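Local coordinates for hypothetical protein (Shewanella oneidensis, PDB 2OTM), which is of unknown function but belongs to the YjgF-like family, whose fold resembles chorismate mutase, and is a putative endoribonuclease, at residues Leu37-Gln42 / Ala78-Ala83; Ala68-Thr73 / Ser117-Glu122; Lys91-Leu96 / Val148-Glu153. All blocks are in the same frame, centred on the assembly; numbering follows the deposited sequence.

Interaction 1 (Leu37-Gln42 / Ala78-Ala83)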
loop_
_atom_site.group_PDB
_atom_site.type_symbol
_atom_site.label_atom_id
_atom_site.label_comp_id
_atom_site.label_asym_id
_atom_site.label_seq_id
_atom_site.Cartn_x
_atom_site.Cartn_y
_atom_site.Cartn_z
ATOM N N LEU B 37 5.885 -12.090 7.436
ATOM C CA LEU B 37 6.915 -12.074 6.418
ATOM C C LEU B 37 6.347 -11.343 5.205
ATOM O O LEU B 37 5.252 -11.677 4.748
ATOM C CB LEU B 37 7.256 -13.516 6.054
ATOM C CG LEU B 37 8.142 -13.838 4.850
ATOM C CD1 LEU B 37 9.505 -13.278 4.998
ATOM C CD2 LEU B 37 8.232 -15.347 4.719
HETATM N N MSE B 38 7.067 -10.344 4.703
HETATM C CA MSE B 38 6.572 -9.564 3.584
HETATM C C MSE B 38 7.652 -9.410 2.537
HETATM O O MSE B 38 8.803 -9.136 2.857
HETATM C CB MSE B 38 6.075 -8.222 4.066
HETATM C CG MSE B 38 7.100 -7.397 4.772
HETATM SE SE MSE B 38 6.226 -6.037 5.792
HETATM C CE MSE B 38 5.412 -7.075 7.126
ATOM N N THR B 39 7.282 -9.586 1.273
ATOM C CA THR B 39 8.246 -9.423 0.187
ATOM C C THR B 39 8.328 -7.953 -0.263
ATOM O O THR B 39 7.435 -7.147 -0.000
ATOM C CB THR B 39 7.892 -10.308 -1.017
ATOM O OG1 THR B 39 6.744 -9.767 -1.707
ATOM C CG2 THR B 39 7.615 -11.717 -0.553
ATOM N N SER B 40 9.422 -7.624 -0.947
ATOM C CA SER B 40 9.496 -6.446 -1.785
ATOM C C SER B 40 8.874 -6.845 -3.130
ATOM O O SER B 40 8.277 -7.908 -3.254
ATOM C CB SER B 40 10.934 -5.978 -1.931
ATOM O OG SER B 40 11.418 -5.501 -0.685
ATOM N N GLY B 41 8.943 -5.967 -4.117
ATOM C CA GLY B 41 8.198 -6.183 -5.361
ATOM C C GLY B 41 8.757 -7.308 -6.196
ATOM O O GLY B 41 9.968 -7.399 -6.391
ATOM N N GLN B 42 7.859 -8.140 -6.726
ATOM C CA GLN B 42 8.214 -9.320 -7.501
ATOM C C GLN B 42 7.667 -9.192 -8.916
ATOM O O GLN B 42 6.549 -8.781 -9.100
ATOM C CB GLN B 42 7.628 -10.573 -6.859
ATOM C CG GLN B 42 8.042 -10.749 -5.431
ATOM C CD GLN B 42 9.480 -11.188 -5.287
ATOM O OE1 GLN B 42 9.958 -12.033 -6.028
ATOM N NE2 GLN B 42 10.178 -10.608 -4.311
ATOM N N ALA B 78 8.737 -18.198 -5.006
ATOM C CA ALA B 78 10.154 -18.537 -4.949
ATOM C C ALA B 78 10.838 -17.739 -3.833
ATOM O O ALA B 78 11.671 -18.270 -3.081
ATOM C CB ALA B 78 10.836 -18.331 -6.323
ATOM N N GLN B 79 10.462 -16.479 -3.690
ATOM C CA GLN B 79 11.054 -15.630 -2.668
ATOM C C GLN B 79 10.691 -16.156 -1.279
ATOM O O GLN B 79 11.529 -16.200 -0.386
ATOM C CB GLN B 79 10.525 -14.200 -2.833
ATOM C CG GLN B 79 11.130 -13.192 -1.866
ATOM C CD GLN B 79 12.580 -13.012 -2.143
ATOM O OE1 GLN B 79 12.939 -12.348 -3.107
ATOM N NE2 GLN B 79 13.432 -13.636 -1.324
ATOM N N LEU B 80 9.438 -16.564 -1.117
ATOM C CA LEU B 80 8.957 -17.076 0.167
ATOM C C LEU B 80 9.675 -18.376 0.497
ATOM O O LEU B 80 10.046 -18.602 1.652
ATOM C CB LEU B 80 7.445 -17.308 0.140
ATOM C CG LEU B 80 6.555 -16.067 0.002
ATOM C CD1 LEU B 80 5.112 -16.502 -0.057
ATOM C CD2 LEU B 80 6.804 -15.070 1.142
ATOM N N LYS B 81 9.870 -19.221 -0.508
ATOM C CA LYS B 81 10.550 -20.495 -0.276
ATOM C C LYS B 81 11.992 -20.293 0.170
ATOM O O LYS B 81 12.522 -21.050 1.000
ATOM C CB LYS B 81 10.554 -21.369 -1.528
ATOM C CG LYS B 81 11.265 -22.724 -1.283
ATOM C CD LYS B 81 10.651 -23.855 -2.049
ATOM C CE LYS B 81 11.480 -25.146 -1.901
ATOM N NZ LYS B 81 11.195 -25.923 -0.645
ATOM N N GLN B 82 12.639 -19.283 -0.405
ATOM C CA GLN B 82 13.991 -18.943 0.005
ATOM C C GLN B 82 14.031 -18.486 1.450
ATOM O O GLN B 82 14.931 -18.856 2.191
ATOM C CB GLN B 82 14.570 -17.869 -0.902
ATOM C CG GLN B 82 16.064 -17.692 -0.770
ATOM C CD GLN B 82 16.527 -16.399 -1.418
ATOM O OE1 GLN B 82 17.276 -16.422 -2.389
ATOM N NE2 GLN B 82 16.044 -15.265 -0.909
ATOM N N ALA B 83 13.049 -17.696 1.851
ATOM C CA ALA B 83 12.966 -17.215 3.201
ATOM C C ALA B 83 12.651 -18.326 4.216
ATOM O O ALA B 83 13.238 -18.330 5.290
ATOM C CB ALA B 83 11.914 -16.142 3.291
HETATM O O HOH W 1 13.572 -10.738 -5.101
#
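Leu37 reaches from strand 36-39 to helix 62-84, its CD2 lying 3.9 Å from Leu80 CD2 and 4.0 Å from Ala83 CB. Its CG stands anti to the backbone N (chi1 170°), which carries CD2 to the helix, where it touches both residues, one turn apart, while CD1 meets Ala83 alone. Two residues on, Thr39 CG2 sits 3.8 Å from Leu80 CD2 and touches the aliphatic CG of Gln79, while OG1 donates to Ser40 O at 2.9 Å and accepts from Leu150 N. A valine in its place would probably leave Ser40 O without this hydroxyl donor and cost Leu150 N its side-chain acceptor. Gln79, bent at chi2 (66°), crosses Gln42 at about a right angle, the two amide planes 77° apart. The bond from Gln42 NE2 to Gln79 OE1 is weak at 3.5 Å; a water that donates to Gln79 OE1 at 2.6 Å and accepts weakly from Gln42 NE2 bridges the two amides. The contact thus passes from apolar on the strand to polar beyond it. It packs helix 62-84 on one side of the sheet, where Leu80 also meets Leu150 of strand 146-153 and Gln79 touches Tyr30 of strand 30-33.

Interaction 2 (Ala68-Thr73 / Ser117-Glu122)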
loop_
_atom_site.group_PDB
_atom_site.type_symbol
_atom_site.label_atom_id
_atom_site.label_comp_id
_atom_site.label_asym_id
_atom_site.label_seq_id
_atom_site.Cartn_x
_atom_site.Cartn_y
_atom_site.Cartn_z
ATOM N N ALA B 68 0.740 -12.779 -16.678
ATOM C CA ALA B 68 1.815 -11.996 -16.090
ATOM C C ALA B 68 1.753 -11.979 -14.573
ATOM O O ALA B 68 2.758 -12.149 -13.903
ATOM C CB ALA B 68 1.775 -10.577 -16.610
ATOM N N CYS B 69 0.565 -11.791 -14.024
ATOM C CA CYS B 69 0.419 -11.773 -12.566
ATOM C C CYS B 69 0.656 -13.131 -11.958
ATOM O O CYS B 69 1.151 -13.242 -10.816
ATOM C CB CYS B 69 -0.941 -11.260 -12.181
ATOM S SG CYS B 69 -1.165 -9.492 -12.580
ATOM N N ARG B 70 0.299 -14.166 -12.707
ATOM C CA ARG B 70 0.602 -15.542 -12.297
ATOM C C ARG B 70 2.123 -15.740 -12.223
ATOM O O ARG B 70 2.636 -16.302 -11.246
ATOM C CB ARG B 70 -0.065 -16.530 -13.260
ATOM C CG ARG B 70 0.126 -18.007 -12.943
ATOM C CD ARG B 70 -0.627 -18.882 -13.965
ATOM N NE ARG B 70 -0.324 -20.324 -13.822
ATOM C CZ ARG B 70 -0.988 -21.186 -13.041
ATOM N NH1 ARG B 70 -2.005 -20.803 -12.293
ATOM N NH2 ARG B 70 -0.625 -22.455 -13.002
ATOM N N LEU B 71 2.854 -15.295 -13.240
ATOM C CA LEU B 71 4.301 -15.472 -13.271
ATOM C C LEU B 71 4.994 -14.644 -12.177
ATOM O O LEU B 71 5.926 -15.127 -11.524
ATOM C CB LEU B 71 4.858 -15.127 -14.648
ATOM C CG LEU B 71 6.329 -15.376 -14.919
ATOM C CD1 LEU B 71 6.776 -16.815 -14.569
ATOM C CD2 LEU B 71 6.641 -14.975 -16.373
ATOM N N ALA B 72 4.564 -13.400 -11.981
ATOM C CA ALA B 72 5.098 -12.581 -10.868
ATOM C C ALA B 72 4.865 -13.246 -9.513
ATOM O O ALA B 72 5.720 -13.197 -8.608
ATOM C CB ALA B 72 4.450 -11.172 -10.904
ATOM N N THR B 73 3.708 -13.891 -9.375
ATOM C CA THR B 73 3.359 -14.568 -8.119
ATOM C C THR B 73 4.207 -15.839 -7.958
ATOM O O THR B 73 4.633 -16.172 -6.862
ATOM C CB THR B 73 1.871 -14.872 -8.045
ATOM O OG1 THR B 73 1.132 -13.631 -8.133
ATOM C CG2 THR B 73 1.547 -15.565 -6.736
ATOM N N SER B 117 -4.121 -14.211 -7.529
ATOM C CA SER B 117 -5.013 -14.792 -6.519
ATOM C C SER B 117 -5.270 -16.267 -6.769
ATOM O O SER B 117 -5.220 -17.066 -5.827
ATOM C CB SER B 117 -6.325 -14.012 -6.416
ATOM O OG SER B 117 -6.111 -12.682 -5.939
ATOM N N ASP B 118 -5.510 -16.640 -8.034
ATOM C CA ASP B 118 -5.826 -18.045 -8.351
ATOM C C ASP B 118 -4.619 -18.932 -8.071
ATOM O O ASP B 118 -4.784 -20.070 -7.644
ATOM C CB ASP B 118 -6.218 -18.201 -9.824
ATOM C CG ASP B 118 -7.559 -17.576 -10.156
ATOM O OD1 ASP B 118 -8.317 -17.207 -9.232
ATOM O OD2 ASP B 118 -7.860 -17.476 -11.354
ATOM N N LEU B 119 -3.417 -18.461 -8.346
ATOM C CA LEU B 119 -2.225 -19.302 -8.084
ATOM C C LEU B 119 -2.015 -19.510 -6.573
ATOM O O LEU B 119 -1.654 -20.601 -6.113
ATOM C CB LEU B 119 -0.982 -18.707 -8.708
ATOM C CG LEU B 119 0.281 -19.578 -8.631
ATOM C CD1 LEU B 119 0.200 -20.843 -9.486
ATOM C CD2 LEU B 119 1.475 -18.710 -9.018
ATOM N N LEU B 120 -2.276 -18.472 -5.791
ATOM C CA LEU B 120 -2.136 -18.594 -4.330
ATOM C C LEU B 120 -3.076 -19.703 -3.805
ATOM O O LEU B 120 -2.677 -20.549 -2.985
ATOM C CB LEU B 120 -2.433 -17.276 -3.647
ATOM C CG LEU B 120 -1.411 -16.145 -3.886
ATOM C CD1 LEU B 120 -1.799 -14.839 -3.174
ATOM C CD2 LEU B 120 -0.004 -16.625 -3.430
ATOM N N LEU B 121 -4.297 -19.718 -4.308
ATOM C CA LEU B 121 -5.274 -20.740 -3.913
ATOM C C LEU B 121 -4.878 -22.126 -4.431
ATOM O O LEU B 121 -4.985 -23.109 -3.703
ATOM C CB LEU B 121 -6.664 -20.345 -4.396
ATOM C CG LEU B 121 -7.273 -19.122 -3.690
ATOM C CD1 LEU B 121 -8.503 -18.630 -4.426
ATOM C CD2 LEU B 121 -7.578 -19.433 -2.247
ATOM N N GLU B 122 -4.394 -22.196 -5.662
ATOM C CA GLU B 122 -3.969 -23.462 -6.264
ATOM C C GLU B 122 -2.817 -24.093 -5.486
ATOM O O GLU B 122 -2.810 -25.289 -5.184
ATOM C CB GLU B 122 -3.536 -23.196 -7.690
ATOM C CG GLU B 122 -3.035 -24.396 -8.479
ATOM C CD GLU B 122 -2.631 -24.008 -9.906
ATOM O OE1 GLU B 122 -2.959 -22.872 -10.360
ATOM O OE2 GLU B 122 -1.988 -24.847 -10.564
#
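Arg70 (chi1 -178°) and Glu122 both send CG anti to the backbone N and run on extended, so that two long side chains from neighbouring helices meet, crossing at about a right angle. Arg70 NH1 donates to Glu122 OE1 at 3.0 Å in a nearly straight salt bridge, the N-H...O angle being 165°. The oxygen lies close to the guanidinium plane and is approached on its syn side; the two flat groups are turned only moderately from each other. Leu119 CD1 rests over one face of the Arg70 guanidinium, 3.6 Å from NH1 and displaced toward the rim. Leu119 CD2 fits against Arg70 O, 3.5 Å away, and against Thr73 CG2. Thr73 turns the same methyl, CG2, to Leu120 CD2 at 3.8 Å, while its OG1 bonds back to Cys69 O at 2.7 Å. That carbonyl also accepts from Thr73 N, the two donors arriving from opposite faces of its plane. Helices 62-84 and 109-124 pack here side by side at 47° in the alpha layer of the fold, and Leu120 continues inward to Ile93 and Leu96 of the sheet. Chemically the interface is graded: threonine and leucine methyls fill the side toward the sheet, and the ion pair, probably strengthened by the leucine that shields one guanidinium face, closes the outer edge.

Interaction 3 (Lys91-Leu96 / Val148-Glu153)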
loop_
_atom_site.group_PDB
_atom_site.type_symbol
_atom_site.label_atom_id
_atom_site.label_comp_id
_atom_site.label_asym_id
_atom_site.label_seq_id
_atom_site.Cartn_x
_atom_site.Cartn_y
_atom_site.Cartn_z
ATOM N N LYS B 91 1.759 -20.425 7.545
ATOM C CA LYS B 91 0.410 -20.618 8.076
ATOM C C LYS B 91 -0.658 -20.071 7.137
ATOM O O LYS B 91 -1.687 -20.686 6.946
ATOM C CB LYS B 91 0.271 -19.936 9.423
ATOM C CG LYS B 91 1.091 -20.612 10.496
ATOM C CD LYS B 91 0.823 -19.995 11.869
ATOM C CE LYS B 91 1.612 -20.745 12.953
ATOM N NZ LYS B 91 1.142 -20.425 14.324
ATOM N N GLN B 92 -0.402 -18.902 6.555
ATOM C CA GLN B 92 -1.314 -18.315 5.572
ATOM C C GLN B 92 -0.617 -17.248 4.786
ATOM O O GLN B 92 0.243 -16.576 5.306
ATOM C CB GLN B 92 -2.553 -17.670 6.238
ATOM C CG GLN B 92 -2.248 -16.716 7.377
ATOM C CD GLN B 92 -3.458 -15.841 7.795
ATOM O OE1 GLN B 92 -4.481 -15.770 7.095
ATOM N NE2 GLN B 92 -3.325 -15.170 8.932
ATOM N N ILE B 93 -0.984 -17.126 3.524
ATOM C CA ILE B 93 -0.676 -15.955 2.723
ATOM C C ILE B 93 -1.877 -15.073 2.907
ATOM O O ILE B 93 -2.899 -15.308 2.263
ATOM C CB ILE B 93 -0.562 -16.264 1.216
ATOM C CG1 ILE B 93 0.427 -17.404 0.931
ATOM C CG2 ILE B 93 -0.165 -14.969 0.456
ATOM C CD1 ILE B 93 1.794 -17.043 1.171
ATOM N N TYR B 94 -1.807 -14.139 3.851
ATOM C CA TYR B 94 -2.999 -13.396 4.257
ATOM C C TYR B 94 -3.288 -12.172 3.382
ATOM O O TYR B 94 -4.394 -11.619 3.445
ATOM C CB TYR B 94 -2.946 -12.960 5.730
ATOM C CG TYR B 94 -1.805 -12.063 6.101
ATOM C CD1 TYR B 94 -1.924 -10.691 5.990
ATOM C CD2 TYR B 94 -0.606 -12.580 6.584
ATOM C CE1 TYR B 94 -0.895 -9.849 6.342
ATOM C CE2 TYR B 94 0.461 -11.716 6.919
ATOM C CZ TYR B 94 0.279 -10.365 6.815
ATOM O OH TYR B 94 1.261 -9.500 7.138
ATOM N N ARG B 95 -2.303 -11.740 2.593
ATOM C CA ARG B 95 -2.464 -10.524 1.794
ATOM C C ARG B 95 -1.644 -10.571 0.513
ATOM O O ARG B 95 -0.490 -11.002 0.508
ATOM C CB ARG B 95 -2.032 -9.330 2.627
ATOM C CG ARG B 95 -2.173 -7.966 1.980
ATOM C CD ARG B 95 -3.549 -7.508 2.123
ATOM N NE ARG B 95 -3.683 -6.064 2.142
ATOM C CZ ARG B 95 -4.824 -5.452 2.457
ATOM N NH1 ARG B 95 -5.886 -6.172 2.748
ATOM N NH2 ARG B 95 -4.905 -4.135 2.472
ATOM N N LEU B 96 -2.287 -10.166 -0.581
ATOM C CA LEU B 96 -1.667 -9.969 -1.891
ATOM C C LEU B 96 -1.841 -8.497 -2.230
ATOM O O LEU B 96 -2.941 -7.985 -2.095
ATOM C CB LEU B 96 -2.417 -10.782 -2.934
ATOM C CG LEU B 96 -2.288 -10.414 -4.416
ATOM C CD1 LEU B 96 -0.818 -10.595 -4.847
ATOM C CD2 LEU B 96 -3.282 -11.243 -5.272
ATOM N N VAL B 148 4.075 -7.680 -7.940
ATOM C CA VAL B 148 3.311 -8.391 -6.933
ATOM C C VAL B 148 4.086 -8.387 -5.619
ATOM O O VAL B 148 5.316 -8.533 -5.609
ATOM C CB VAL B 148 3.013 -9.860 -7.423
ATOM C CG1 VAL B 148 2.596 -10.753 -6.297
ATOM C CG2 VAL B 148 1.952 -9.824 -8.551
ATOM N N TYR B 149 3.352 -8.211 -4.519
ATOM C CA TYR B 149 3.873 -8.272 -3.170
ATOM C C TYR B 149 3.008 -9.247 -2.379
ATOM O O TYR B 149 1.780 -9.182 -2.431
ATOM C CB TYR B 149 3.776 -6.912 -2.479
ATOM C CG TYR B 149 4.565 -5.815 -3.124
ATOM C CD1 TYR B 149 4.109 -5.164 -4.265
ATOM C CD2 TYR B 149 5.746 -5.375 -2.553
ATOM C CE1 TYR B 149 4.853 -4.134 -4.851
ATOM C CE2 TYR B 149 6.513 -4.347 -3.136
ATOM C CZ TYR B 149 6.051 -3.736 -4.293
ATOM O OH TYR B 149 6.794 -2.714 -4.828
ATOM N N LEU B 150 3.648 -10.123 -1.623
ATOM C CA LEU B 150 2.952 -11.097 -0.778
ATOM C C LEU B 150 3.310 -10.876 0.688
ATOM O O LEU B 150 4.388 -10.390 1.006
ATOM C CB LEU B 150 3.328 -12.513 -1.159
ATOM C CG LEU B 150 2.946 -13.002 -2.556
ATOM C CD1 LEU B 150 3.299 -14.451 -2.689
ATOM C CD2 LEU B 150 1.478 -12.790 -2.832
ATOM N N PHE B 151 2.363 -11.221 1.552
ATOM C CA PHE B 151 2.496 -11.119 2.991
ATOM C C PHE B 151 2.026 -12.466 3.567
ATOM O O PHE B 151 0.922 -12.933 3.240
ATOM C CB PHE B 151 1.597 -10.033 3.530
ATOM C CG PHE B 151 1.879 -8.652 2.976
ATOM C CD1 PHE B 151 1.422 -8.288 1.726
ATOM C CD2 PHE B 151 2.575 -7.737 3.708
ATOM C CE1 PHE B 151 1.675 -7.039 1.210
ATOM C CE2 PHE B 151 2.826 -6.462 3.197
ATOM C CZ PHE B 151 2.379 -6.128 1.955
ATOM N N ALA B 152 2.867 -13.076 4.401
ATOM C CA ALA B 152 2.650 -14.419 4.909
ATOM C C ALA B 152 2.794 -14.418 6.408
ATOM O O ALA B 152 3.592 -13.662 6.961
ATOM C CB ALA B 152 3.629 -15.412 4.295
ATOM N N GLU B 153 2.023 -15.284 7.049
ATOM C CA GLU B 153 2.113 -15.548 8.481
ATOM C C GLU B 153 2.879 -16.838 8.697
ATOM O O GLU B 153 2.582 -17.847 8.058
ATOM C CB GLU B 153 0.710 -15.693 9.098
ATOM C CG GLU B 153 0.741 -15.765 10.598
ATOM C CD GLU B 153 -0.607 -16.035 11.249
ATOM O OE1 GLU B 153 -1.615 -16.256 10.550
ATOM O OE2 GLU B 153 -0.622 -16.056 12.490
HETATM O O HOH W 2 1.530 -17.578 13.826
#
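Tyr94 lays one ring face over Phe151 CB, a CH-pi contact with CB 3.9 Å from the ring centroid and displaced toward the rim. The pair belongs to the antiparallel join of strands 92-100 and 146-153, central in the sheet of this YjgF-like fold, and here the join carries two classic beta bulges: Lys91 and Gln92 together face Glu153, and Tyr94 and Arg95 together face Phe151. At the second bulge Phe151 N bonds Arg95 O at 3.0 Å, whereas Phe151 O receives weak bonds from both Tyr94 N and Arg95 N. The Phe151 ring lies alongside the aliphatic part of Arg95, Phe151 CD1 being 3.6 Å from Arg95 CG, and turns its edge to Arg95 O. The guanidinium leads away to Ser131 and Glu97, and also to Thr39 O of the third subunit, so this face of the sheet lies at the trimer interface. On the opposite face Leu96 CD1 packs against both Val148 CG1 and Leu150 CD2, next to helix 109-124. At the strand end Gln92 CG stands between its backbone N and carbonyl carbon (chi1 50°), bringing the amide up to Glu153. Lys91 NZ and Glu153 OE2 are joined through one water. Gln92 NE2, also bonded to Ile32 O of the third subunit, donates to Glu153 OE1 at 2.6 Å, on the anti side of the carboxylate and 33° out of its plane.

In the fold
From the N terminus, strand 36-39 comes first, and interaction 1 closes the loop that leads from it to the C-terminal part of helix 62-84. Interaction 2 starts earlier on that helix and reaches forward to helix 109-124, so the two cross along the chain while sharing helix 62-84. Interaction 3 opens after interaction 1 has closed, joining strand 92-100 to the last strand, 146-153, and it crosses interaction 2. In space strand 146-153 lies between strands 36-39 and 92-100: Leu37 O and Ala152 N probably bond at one side, while Val148 and Leu150 meet Ala72 and Leu120 of the helices. Together the contacts fasten two helices to one sheet.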